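Local atomic coordinates of ribonucleoside-diphosphate reductase (Pseudomonas aeruginosa, PDB entry 5IM3), a protein that probably catalyses the reduction of ribonucleoside diphosphates to deoxyribonucleotides for DNA synthesis and binds the allosteric effector dATP. Residues Y307-H310 and F316-P319; L226-L231 and E290-F295; Q301-R306 and A776-V781. One frame throughout, in Å; residues are numbered along the deposited sequence.

Interaction 1: Y307-H310 and F316-P319; sequences YFIH and FELP
With CG set opposite the backbone N (chi1 -174°) and the chain extended beyond it, Glu317 reaches across to the backbone of Ile309, while Phe308 holds its CG beside its own backbone N and lays its ring along the Glu317-Pro319 backbone. The carboxylate accepts a short bond there: Ile309 N gives its hydrogen to Glu317 OE1 at 2.7 Å, nearly straight at 165°. The donor comes to the anti side of that oxygen, 29° out of the carboxylate plane. Ile309 CG1 packs against the same oxygen, 3.2 Å from Glu317 OE1. Buried as it is, the carboxylate has a counter-charge in Arg325, whose NE forms a salt bridge with OE2, and Tyr261 adds a weak hydrogen bond; these should help to keep it ionised. One residue nearer the turn, Phe316 N returns a longer bond of 3.3 Å to Ile309 O, lying in the carbonyl plane. The two segments run roughly antiparallel as the roots of a small beta-hairpin, strands 310-311 and 314-315, which links helix 297-307 to helix 319-330 in the all-alpha region. Phe316 turns its ring back toward Ile309 and His310, with CE1 edge-on to His310 C at 3.6 Å and CZ 3.8 Å from Ile309 CG2. Phe308 takes the Glu317 carbonyl oxygen over one ring face, offset toward the rim, with Phe308 CG 3.4 Å from Glu317 O. Its CZ lies against the first turn of helix 319-330, 3.7 Å from Pro319 CG, and Leu318 is the N-cap of that helix.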
loop_
_atom_site.group_PDB
_atom_site.type_symbol
_atom_site.label_atom_id
_atom_site.label_comp_id
_atom_site.label_asym_id
_atom_site.label_seq_id
_atom_site.Cartn_x
_atom_site.Cartn_y
_atom_site.Cartn_z
ATOM N N TYR A 307 37.821 -14.570 30.429
ATOM C CA TYR A 307 37.751 -15.530 31.526
ATOM C C TYR A 307 39.062 -15.744 32.267
ATOM O O TYR A 307 39.030 -16.002 33.473
ATOM C CB TYR A 307 37.236 -16.879 31.009
ATOM C CG TYR A 307 35.752 -16.864 30.717
ATOM C CD1 TYR A 307 34.831 -17.236 31.688
ATOM C CD2 TYR A 307 35.270 -16.454 29.481
ATOM C CE1 TYR A 307 33.472 -17.214 31.432
ATOM C CE2 TYR A 307 33.911 -16.428 29.214
ATOM C CZ TYR A 307 33.020 -16.809 30.195
ATOM O OH TYR A 307 31.666 -16.788 29.947
ATOM N N PHE A 308 40.210 -15.643 31.601
ATOM C CA PHE A 308 41.479 -15.860 32.286
ATOM C C PHE A 308 41.749 -14.749 33.292
ATOM O O PHE A 308 41.548 -13.565 33.006
ATOM C CB PHE A 308 42.630 -15.937 31.277
ATOM C CG PHE A 308 42.635 -17.190 30.437
ATOM C CD1 PHE A 308 41.888 -18.300 30.800
ATOM C CD2 PHE A 308 43.403 -17.257 29.285
ATOM C CE1 PHE A 308 41.901 -19.442 30.032
ATOM C CE2 PHE A 308 43.420 -18.401 28.509
ATOM C CZ PHE A 308 42.668 -19.495 28.882
ATOM N N ILE A 309 42.215 -15.141 34.481
ATOM C CA ILE A 309 42.548 -14.172 35.516
ATOM C C ILE A 309 43.748 -13.345 35.074
ATOM O O ILE A 309 44.660 -13.836 34.396
ATOM C CB ILE A 309 42.822 -14.882 36.856
ATOM C CG1 ILE A 309 41.578 -15.643 37.335
ATOM C CG2 ILE A 309 43.274 -13.881 37.919
ATOM C CD1 ILE A 309 40.403 -14.772 37.658
ATOM N N HIS A 310 43.759 -12.076 35.475
ATOM C CA HIS A 310 44.750 -11.126 34.993
ATOM C C HIS A 310 45.009 -10.065 36.052
ATOM O O HIS A 310 44.218 -9.875 36.978
ATOM C CB HIS A 310 44.281 -10.461 33.696
ATOM C CG HIS A 310 42.906 -9.875 33.791
ATOM N ND1 HIS A 310 42.673 -8.587 34.223
ATOM C CD2 HIS A 310 41.690 -10.412 33.535
ATOM C CE1 HIS A 310 41.373 -8.352 34.215
ATOM N NE2 HIS A 310 40.754 -9.443 33.803
ATOM N N PHE A 316 47.833 -13.946 33.540
ATOM C CA PHE A 316 48.789 -14.894 34.102
ATOM C C PHE A 316 48.132 -16.225 34.457
ATOM O O PHE A 316 48.661 -16.970 35.286
ATOM C CB PHE A 316 49.500 -14.292 35.318
ATOM C CG PHE A 316 48.597 -14.014 36.488
ATOM C CD1 PHE A 316 47.861 -12.842 36.554
ATOM C CD2 PHE A 316 48.504 -14.917 37.536
ATOM C CE1 PHE A 316 47.038 -12.583 37.636
ATOM C CE2 PHE A 316 47.685 -14.663 38.620
ATOM C CZ PHE A 316 46.951 -13.495 38.670
ATOM N N GLU A 317 47.003 -16.547 33.827
ATOM C CA GLU A 317 46.333 -17.833 33.999
ATOM C C GLU A 317 46.319 -18.555 32.656
ATOM O O GLU A 317 45.672 -18.097 31.708
ATOM C CB GLU A 317 44.914 -17.644 34.533
ATOM C CG GLU A 317 44.203 -18.942 34.878
ATOM C CD GLU A 317 42.849 -18.713 35.522
ATOM O OE1 GLU A 317 42.125 -17.789 35.087
ATOM O OE2 GLU A 317 42.511 -19.455 36.470
ATOM N N LEU A 318 47.029 -19.682 32.580
ATOM C CA LEU A 318 47.089 -20.471 31.358
ATOM C C LEU A 318 45.885 -21.402 31.249
ATOM O O LEU A 318 45.244 -21.724 32.253
ATOM C CB LEU A 318 48.388 -21.273 31.317
ATOM C CG LEU A 318 49.628 -20.452 30.948
ATOM C CD1 LEU A 318 50.910 -21.217 31.228
ATOM C CD2 LEU A 318 49.568 -20.037 29.482
ATOM N N PRO A 319 45.562 -21.864 30.037
ATOM C CA PRO A 319 44.272 -22.557 29.849
ATOM C C PRO A 319 44.074 -23.767 30.749
ATOM O O PRO A 319 43.008 -23.905 31.359
ATOM C CB PRO A 319 44.305 -22.942 28.362
ATOM C CG PRO A 319 45.227 -21.961 27.735
ATOM C CD PRO A 319 46.290 -21.708 28.766
#

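Interaction 2: L226-L231 and E290-F295; sequences LLMDTL and ERDQQF
Met228, on helix 219-239, faces Asp292 in a 3-10 stretch that ends at Gln294, with Phe295 just after it and 8.4 Å between the CA atoms of Met228 and Asp292. Only side chains bridge that gap from the helix, and Met228 does the work alone. Its CG stands opposite the backbone N (chi1 -163°), then the chain bends at both chi2 and chi3, so the methyl is carried forward over the 3-10 turn. Met228 CE rests 4.0 Å from Asp292 CB and 4.2 Å from Phe295 CD2, coming to the ring obliquely; Phe295 in turn meets Phe351 edge-to-face. The thioether also passes the carboxylate, with Met228 SD 4.0 Å from Asp292 OD2, the two side chains crossing at about a right angle. No hydrogen bond spans this contact; the buried Asp292 oxygens are satisfied elsewhere, OD1 by Gln320 NE2 and OD2 by Tyr254 OH, which pins the carboxylate while the methyl packs beside it. Residues 226-231 lie within the second ATP-cone region and the 3-10 stretch leads into the all-alpha region. Two helices of the latter close in here, 297-307 and 319-330, whose Leu300 and Pro319 also pack on Met228.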
loop_
_atom_site.group_PDB
_atom_site.type_symbol
_atom_site.label_atom_id
_atom_site.label_comp_id
_atom_site.label_asym_id
_atom_site.label_seq_id
_atom_site.Cartn_x
_atom_site.Cartn_y
_atom_site.Cartn_z
ATOM N N LEU A 226 49.440 -21.212 17.708
ATOM C CA LEU A 226 50.451 -20.173 17.551
ATOM C C LEU A 226 50.236 -19.039 18.546
ATOM O O LEU A 226 51.192 -18.563 19.170
ATOM C CB LEU A 226 50.437 -19.646 16.115
ATOM C CG LEU A 226 50.817 -20.669 15.039
ATOM C CD1 LEU A 226 50.558 -20.118 13.643
ATOM C CD2 LEU A 226 52.272 -21.092 15.187
ATOM N N LEU A 227 48.986 -18.594 18.711
ATOM C CA LEU A 227 48.688 -17.550 19.685
ATOM C C LEU A 227 49.083 -17.968 21.095
ATOM O O LEU A 227 49.442 -17.118 21.919
ATOM C CB LEU A 227 47.199 -17.202 19.636
ATOM C CG LEU A 227 46.691 -16.198 20.675
ATOM C CD1 LEU A 227 47.420 -14.866 20.546
ATOM C CD2 LEU A 227 45.183 -16.006 20.535
ATOM N N MET A 228 49.017 -19.267 21.393
ATOM C CA MET A 228 49.364 -19.749 22.725
ATOM C C MET A 228 50.789 -19.373 23.110
ATOM O O MET A 228 51.099 -19.257 24.301
ATOM C CB MET A 228 49.188 -21.266 22.779
ATOM C CG MET A 228 49.127 -21.840 24.183
ATOM S SD MET A 228 47.509 -21.621 24.946
ATOM C CE MET A 228 46.517 -22.691 23.898
ATOM N N ASP A 229 51.668 -19.184 22.123
ATOM C CA ASP A 229 53.054 -18.843 22.425
ATOM C C ASP A 229 53.144 -17.502 23.145
ATOM O O ASP A 229 53.963 -17.334 24.056
ATOM C CB ASP A 229 53.878 -18.821 21.137
ATOM C CG ASP A 229 55.352 -19.080 21.382
ATOM O OD1 ASP A 229 55.676 -20.003 22.160
ATOM O OD2 ASP A 229 56.187 -18.360 20.795
ATOM N N THR A 230 52.310 -16.537 22.750
ATOM C CA THR A 230 52.280 -15.254 23.448
ATOM C C THR A 230 51.741 -15.414 24.862
ATOM O O THR A 230 52.233 -14.773 25.798
ATOM C CB THR A 230 51.428 -14.245 22.675
ATOM O OG1 THR A 230 51.894 -14.151 21.326
ATOM C CG2 THR A 230 51.498 -12.868 23.327
ATOM N N LEU A 231 50.722 -16.260 25.032
ATOM C CA LEU A 231 50.143 -16.470 26.355
ATOM C C LEU A 231 51.152 -17.104 27.305
ATOM O O LEU A 231 51.270 -16.688 28.464
ATOM C CB LEU A 231 48.893 -17.343 26.243
ATOM C CG LEU A 231 47.579 -16.645 25.874
ATOM C CD1 LEU A 231 47.670 -15.942 24.531
ATOM C CD2 LEU A 231 46.442 -17.656 25.877
ATOM N N GLU A 290 48.752 -31.514 26.534
ATOM C CA GLU A 290 48.313 -31.769 25.166
ATOM C C GLU A 290 46.897 -31.270 24.906
ATOM O O GLU A 290 46.532 -31.065 23.745
ATOM C CB GLU A 290 48.401 -33.262 24.857
ATOM C CG GLU A 290 49.819 -33.762 24.592
ATOM C CD GLU A 290 50.377 -33.293 23.256
ATOM O OE1 GLU A 290 49.631 -32.662 22.479
ATOM O OE2 GLU A 290 51.565 -33.563 22.977
ATOM N N ARG A 291 46.091 -31.069 25.947
ATOM C CA ARG A 291 44.728 -30.595 25.733
ATOM C C ARG A 291 44.678 -29.144 25.275
ATOM O O ARG A 291 43.609 -28.682 24.864
ATOM C CB ARG A 291 43.909 -30.788 27.009
ATOM C CG ARG A 291 44.023 -32.202 27.556
ATOM C CD ARG A 291 42.953 -32.519 28.578
ATOM N NE ARG A 291 43.205 -33.799 29.232
ATOM C CZ ARG A 291 42.343 -34.413 30.034
ATOM N NH1 ARG A 291 41.158 -33.869 30.278
ATOM N NH2 ARG A 291 42.661 -35.576 30.587
ATOM N N ASP A 292 45.800 -28.422 25.320
ATOM C CA ASP A 292 45.855 -27.101 24.702
ATOM C C ASP A 292 45.687 -27.188 23.190
ATOM O O ASP A 292 45.213 -26.234 22.561
ATOM C CB ASP A 292 47.178 -26.414 25.042
ATOM C CG ASP A 292 47.166 -25.764 26.411
ATOM O OD1 ASP A 292 46.169 -25.927 27.147
ATOM O OD2 ASP A 292 48.159 -25.089 26.755
ATOM N N GLN A 293 46.069 -28.316 22.590
ATOM C CA GLN A 293 45.933 -28.491 21.150
ATOM C C GLN A 293 44.478 -28.575 20.703
ATOM O O GLN A 293 44.212 -28.474 19.500
ATOM C CB GLN A 293 46.682 -29.753 20.706
ATOM C CG GLN A 293 48.133 -29.838 21.181
ATOM C CD GLN A 293 48.982 -28.677 20.698
ATOM O OE1 GLN A 293 48.899 -27.572 21.233
ATOM N NE2 GLN A 293 49.801 -28.922 19.681
ATOM N N GLN A 294 43.538 -28.748 21.635
ATOM C CA GLN A 294 42.132 -28.898 21.282
ATOM C C GLN A 294 41.482 -27.586 20.865
ATOM O O GLN A 294 40.420 -27.611 20.236
ATOM C CB GLN A 294 41.351 -29.482 22.464
ATOM C CG GLN A 294 41.889 -30.807 22.982
ATOM C CD GLN A 294 41.269 -31.210 24.305
ATOM O OE1 GLN A 294 40.501 -30.452 24.902
ATOM N NE2 GLN A 294 41.604 -32.407 24.773
ATOM N N PHE A 295 42.096 -26.452 21.186
ATOM C CA PHE A 295 41.419 -25.166 21.097
ATOM C C PHE A 295 41.285 -24.690 19.657
ATOM O O PHE A 295 42.250 -24.718 18.886
ATOM C CB PHE A 295 42.168 -24.112 21.909
ATOM C CG PHE A 295 41.874 -24.159 23.376
ATOM C CD1 PHE A 295 40.637 -23.769 23.857
ATOM C CD2 PHE A 295 42.838 -24.579 24.277
ATOM C CE1 PHE A 295 40.361 -23.806 25.207
ATOM C CE2 PHE A 295 42.568 -24.618 25.628
ATOM C CZ PHE A 295 41.329 -24.233 26.094
#

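Interaction 3: Q301-R306 and A776-V781; sequences QTLYDR and ANITGV
Ile778 presents its branches to two consecutive residues of helix 297-307, Thr302 and Leu303, and the rotamers decide which methyl meets which. In Ile778 CG1 lies beside the backbone N (chi1 -66°) and CD1 extends straight on from it, whereas CG2 takes the place opposite that N; the side chain thus spreads like a fork. Leu303, with CG beside its backbone N and CD2 turned to the partner, fits against it: Leu303 CD2 approaches Ile778 CD1 at 3.6 Å, and Leu303 CD1 sits 3.9 Å from Ile778 CG2. The two side chains cross at about a right angle; CD2 lies in the fork, near both arms of Ile778, while CD1 meets CG2. Thr302 turns its methyl inward, with Thr302 CG2 3.9 Å from Ile778 CG1. Its chi1 of -61° puts OG1 beside the backbone N, where it bonds back to Leu298 O, one turn earlier, instead of reaching across. A wider pi-type turn follows in helix 297-307 at 303-306. On the other side helix 773-779 ends just beyond Ile778 in a Schellman motif: Val781 N bonds to Ala776 O at 3.0 Å, Gly780 N makes a weak bond to Asn777 O, and Gly780 has positive phi. In related reductases the N-terminal end of this helix helps to hold the substrate diphosphate. The contact joins the all-alpha region to the barrel through aliphatic carbons, mostly methyls, with no hydrogen bond across; the Thr302 hydroxyl is satisfied within its own helix, which implies that cohesion here comes from dispersion and from the burial of apolar surface.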
loop_
_atom_site.group_PDB
_atom_site.type_symbol
_atom_site.label_atom_id
_atom_site.label_comp_id
_atom_site.label_asym_id
_atom_site.label_seq_id
_atom_site.Cartn_x
_atom_site.Cartn_y
_atom_site.Cartn_z
ATOM N N GLN A 301 40.476 -17.310 22.100
ATOM C CA GLN A 301 40.186 -15.885 22.199
ATOM C C GLN A 301 39.141 -15.608 23.270
ATOM O O GLN A 301 39.291 -14.679 24.071
ATOM C CB GLN A 301 39.706 -15.356 20.845
ATOM C CG GLN A 301 40.815 -14.843 19.945
ATOM C CD GLN A 301 41.209 -13.414 20.268
ATOM O OE1 GLN A 301 42.032 -13.166 21.152
ATOM N NE2 GLN A 301 40.617 -12.463 19.551
ATOM N N THR A 302 38.075 -16.412 23.302
ATOM C CA THR A 302 36.994 -16.182 24.256
ATOM C C THR A 302 37.503 -16.262 25.689
ATOM O O THR A 302 37.251 -15.366 26.503
ATOM C CB THR A 302 35.876 -17.200 24.032
ATOM O OG1 THR A 302 35.347 -17.051 22.709
ATOM C CG2 THR A 302 34.756 -17.006 25.051
ATOM N N LEU A 303 38.212 -17.341 26.019
ATOM C CA LEU A 303 38.743 -17.496 27.369
ATOM C C LEU A 303 39.742 -16.395 27.694
ATOM O O LEU A 303 39.662 -15.761 28.752
ATOM C CB LEU A 303 39.391 -18.875 27.520
ATOM C CG LEU A 303 38.432 -20.068 27.464
ATOM C CD1 LEU A 303 39.196 -21.379 27.529
ATOM C CD2 LEU A 303 37.404 -19.995 28.586
ATOM N N TYR A 304 40.688 -16.144 26.788
ATOM C CA TYR A 304 41.738 -15.169 27.064
ATOM C C TYR A 304 41.164 -13.775 27.259
ATOM O O TYR A 304 41.611 -13.033 28.141
ATOM C CB TYR A 304 42.762 -15.162 25.931
ATOM C CG TYR A 304 43.843 -14.119 26.107
ATOM C CD1 TYR A 304 45.015 -14.414 26.789
ATOM C CD2 TYR A 304 43.688 -12.836 25.596
ATOM C CE1 TYR A 304 46.003 -13.464 26.957
ATOM C CE2 TYR A 304 44.671 -11.879 25.757
ATOM C CZ TYR A 304 45.826 -12.198 26.439
ATOM O OH TYR A 304 46.805 -11.245 26.600
ATOM N N ASP A 305 40.181 -13.396 26.442
ATOM C CA ASP A 305 39.675 -12.029 26.494
ATOM C C ASP A 305 38.914 -11.761 27.785
ATOM O O ASP A 305 39.034 -10.675 28.363
ATOM C CB ASP A 305 38.782 -11.748 25.285
ATOM C CG ASP A 305 39.556 -11.711 23.980
ATOM O OD1 ASP A 305 40.801 -11.622 24.022
ATOM O OD2 ASP A 305 38.912 -11.761 22.909
ATOM N N ARG A 306 38.138 -12.734 28.264
ATOM C CA ARG A 306 37.155 -12.465 29.308
ATOM C C ARG A 306 37.210 -13.389 30.516
ATOM O O ARG A 306 36.681 -13.004 31.565
ATOM C CB ARG A 306 35.735 -12.517 28.723
ATOM C CG ARG A 306 35.449 -11.395 27.731
ATOM C CD ARG A 306 34.010 -11.415 27.232
ATOM N NE ARG A 306 33.710 -12.606 26.439
ATOM C CZ ARG A 306 32.617 -12.754 25.694
ATOM N NH1 ARG A 306 31.712 -11.783 25.627
ATOM N NH2 ARG A 306 32.428 -13.874 25.009
ATOM N N ALA A 776 29.663 -23.048 24.033
ATOM C CA ALA A 776 29.782 -23.741 22.756
ATOM C C ALA A 776 30.951 -23.192 21.948
ATOM O O ALA A 776 31.692 -23.954 21.319
ATOM C CB ALA A 776 28.477 -23.624 21.966
ATOM N N ASN A 777 31.136 -21.869 21.962
ATOM C CA ASN A 777 32.300 -21.274 21.315
ATOM C C ASN A 777 33.592 -21.724 21.982
ATOM O O ASN A 777 34.605 -21.939 21.307
ATOM C CB ASN A 777 32.197 -19.749 21.344
ATOM C CG ASN A 777 31.124 -19.217 20.420
ATOM O OD1 ASN A 777 30.310 -19.974 19.888
ATOM N ND2 ASN A 777 31.115 -17.906 20.222
ATOM N N ILE A 778 33.584 -21.855 23.311
ATOM C CA ILE A 778 34.785 -22.300 24.012
ATOM C C ILE A 778 35.149 -23.715 23.582
ATOM O O ILE A 778 36.322 -24.027 23.353
ATOM C CB ILE A 778 34.586 -22.203 25.537
ATOM C CG1 ILE A 778 34.439 -20.739 25.960
ATOM C CG2 ILE A 778 35.757 -22.850 26.280
ATOM C CD1 ILE A 778 34.026 -20.554 27.404
ATOM N N THR A 779 34.153 -24.588 23.459
ATOM C CA THR A 779 34.376 -25.982 23.104
ATOM C C THR A 779 34.348 -26.230 21.601
ATOM O O THR A 779 34.699 -27.332 21.167
ATOM C CB THR A 779 33.328 -26.871 23.784
ATOM O OG1 THR A 779 32.016 -26.451 23.393
ATOM C CG2 THR A 779 33.460 -26.789 25.305
ATOM N N GLY A 780 33.936 -25.248 20.805
ATOM C CA GLY A 780 33.992 -25.363 19.358
ATOM C C GLY A 780 32.883 -26.177 18.730
ATOM O O GLY A 780 33.118 -26.860 17.725
ATOM N N VAL A 781 31.670 -26.114 19.280
ATOM C CA VAL A 781 30.543 -26.902 18.798
ATOM C C VAL A 781 29.360 -25.972 18.541
ATOM O O VAL A 781 29.415 -24.772 18.809
ATOM C CB VAL A 781 30.153 -28.023 19.785
ATOM C CG1 VAL A 781 31.322 -28.995 19.976
ATOM C CG2 VAL A 781 29.711 -27.435 21.126
#

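In the fold
The three contacts lie 12 to 13 Å apart, centre to centre, around helix 297-307. Interaction 2 closes first along the chain; interaction 3 then opens at 301-306 and closes only in the barrel, some 470 residues later, with the hairpin of interaction 1 between. Direct packing joins them: Pro319 CG of interaction 1 meets Met228 SD of interaction 2 at 3.6 Å, and Phe295 CE1 touches Leu303 CD1 of interaction 3, also at 3.6 Å. Phe308 N probably bonds to Leu303 O. Together they form a continuous buried path from the second ATP-cone region through the all-alpha region to the barrel.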